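Long-range contact in Ycf54 protein (Thermosynechococcus elongatus, PDB 3HZE), which is of unestablished biochemical function but probably assists the cyclase step of chlorophyll biosynthesis in cyanobacteria: residues A[5-10]-A[86-91]. Sequence-based numbering, arbitrary orientation.
Sequences YYILAS and VLMGQF
With CG set between its own backbone N and carbonyl carbon (chi1 68°), the Tyr6 ring swings across to the neighbouring strand and lies flat over Gly89, whose CA sits 3.8 Å from the Tyr6 ring centroid in a CH-pi contact. Further along, Tyr6 CE2 touches Phe91 CD2 at 3.8 Å, the rings meeting obliquely with planes 35° apart. The Tyr6 hydroxyl is hydrogen-bonded to Gln57 OE1, and Gln57 NE2 binds Met88 O, so one amide ties the ring to the strand beneath it. Replacing Tyr6 by an alanine is likely to strip the ring from the Gly89 backbone and leave Gln57 OE1 without its hydroxyl partner. On the other sheet face, Gln90 runs alongside Tyr5, its NE2 at the ring edge 3.6 Å from Tyr5 CE1, with amide and ring planes nearly perpendicular (79°). Paired backbone bonds join Tyr6 to Gly89 and Leu8 to Leu87; Leu87 N to Leu8 O (2.8 Å) is almost straight. Beyond them Ala9 CB packs on Val86 CG1. Tyr5 and Ile7 also touch helix 73-83, which leads into strand 87-92, an edge strand paired antiparallel with strand 3-10 in the four-stranded antiparallel sheet of this alpha+beta fold.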
# COMPACT_ATOMS: atom_id res chain seq x y z
N TYR A 5 -5.49 -4.11 4.64
CA TYR A 5 -4.46 -3.54 5.51
C TYR A 5 -3.49 -2.80 4.60
O TYR A 5 -3.31 -3.18 3.44
CB TYR A 5 -3.75 -4.65 6.27
CG TYR A 5 -4.69 -5.52 7.06
CD1 TYR A 5 -5.11 -5.15 8.33
CD2 TYR A 5 -5.21 -6.70 6.51
CE1 TYR A 5 -6.02 -5.93 9.05
CE2 TYR A 5 -6.13 -7.48 7.22
CZ TYR A 5 -6.53 -7.09 8.49
OH TYR A 5 -7.44 -7.86 9.19
N TYR A 6 -2.85 -1.75 5.11
CA TYR A 6 -1.95 -1.00 4.24
C TYR A 6 -0.87 -0.22 4.95
O TYR A 6 -1.01 0.13 6.13
CB TYR A 6 -2.77 -0.01 3.40
CG TYR A 6 -3.37 1.10 4.25
CD1 TYR A 6 -2.61 2.20 4.63
CD2 TYR A 6 -4.68 1.00 4.73
CE1 TYR A 6 -3.15 3.19 5.47
CE2 TYR A 6 -5.22 1.98 5.56
CZ TYR A 6 -4.44 3.07 5.93
OH TYR A 6 -4.98 4.02 6.76
N ILE A 7 0.21 0.06 4.24
CA ILE A 7 1.25 0.93 4.77
C ILE A 7 1.18 2.11 3.80
O ILE A 7 0.89 1.94 2.61
CB ILE A 7 2.67 0.32 4.74
CG1 ILE A 7 3.00 -0.19 3.34
CG2 ILE A 7 2.79 -0.75 5.81
CD1 ILE A 7 4.49 -0.36 3.10
N LEU A 8 1.41 3.31 4.30
CA LEU A 8 1.37 4.50 3.47
C LEU A 8 2.66 5.28 3.63
O LEU A 8 3.14 5.45 4.74
CB LEU A 8 0.18 5.37 3.88
CG LEU A 8 -0.01 6.74 3.22
CD1 LEU A 8 -0.38 6.56 1.75
CD2 LEU A 8 -1.11 7.50 3.97
N ALA A 9 3.24 5.74 2.52
CA ALA A 9 4.47 6.53 2.59
C ALA A 9 4.63 7.39 1.35
O ALA A 9 3.97 7.16 0.33
CB ALA A 9 5.68 5.60 2.73
N SER A 10 5.52 8.38 1.43
CA SER A 10 5.76 9.26 0.30
C SER A 10 6.45 8.44 -0.78
O SER A 10 7.16 7.48 -0.49
CB SER A 10 6.65 10.43 0.72
OG SER A 10 7.95 9.98 1.06
N VAL A 86 6.84 4.70 7.99
CA VAL A 86 5.64 4.67 7.16
C VAL A 86 4.44 4.66 8.09
O VAL A 86 4.57 4.38 9.28
CB VAL A 86 5.56 3.39 6.30
CG1 VAL A 86 6.71 3.34 5.31
CG2 VAL A 86 5.60 2.17 7.22
N LEU A 87 3.27 4.97 7.54
CA LEU A 87 2.04 4.94 8.32
C LEU A 87 1.40 3.61 7.99
O LEU A 87 1.63 3.05 6.92
CB LEU A 87 1.11 6.09 7.91
CG LEU A 87 1.63 7.51 8.17
CD1 LEU A 87 0.65 8.53 7.62
CD2 LEU A 87 1.83 7.71 9.66
N MSE A 88 0.60 3.09 8.92
CA MSE A 88 -0.06 1.81 8.69
C MSE A 88 -1.52 1.96 9.09
O MSE A 88 -1.87 2.79 9.93
CB MSE A 88 0.61 0.70 9.50
CG MSE A 88 -0.01 -0.68 9.32
SE MSE A 88 0.90 -2.11 10.27
CE MSE A 88 0.55 -1.52 12.08
N GLY A 89 -2.39 1.15 8.49
CA GLY A 89 -3.79 1.21 8.83
C GLY A 89 -4.60 0.13 8.14
O GLY A 89 -4.03 -0.80 7.56
N GLN A 90 -5.92 0.24 8.21
CA GLN A 90 -6.80 -0.73 7.58
C GLN A 90 -8.17 -0.14 7.31
O GLN A 90 -8.55 0.88 7.89
CB GLN A 90 -6.94 -1.97 8.48
CG GLN A 90 -7.44 -1.67 9.89
CD GLN A 90 -7.54 -2.92 10.75
OE1 GLN A 90 -8.58 -3.57 10.81
NE2 GLN A 90 -6.43 -3.27 11.40
N PHE A 91 -8.92 -0.77 6.41
CA PHE A 91 -10.26 -0.31 6.10
C PHE A 91 -11.05 -1.45 5.48
O PHE A 91 -10.46 -2.43 5.01
CB PHE A 91 -10.23 0.91 5.17
CG PHE A 91 -9.58 0.67 3.83
CD1 PHE A 91 -10.26 -0.03 2.83
CD2 PHE A 91 -8.31 1.18 3.55
CE1 PHE A 91 -9.69 -0.21 1.56
CE2 PHE A 91 -7.73 1.01 2.29
CZ PHE A 91 -8.42 0.32 1.30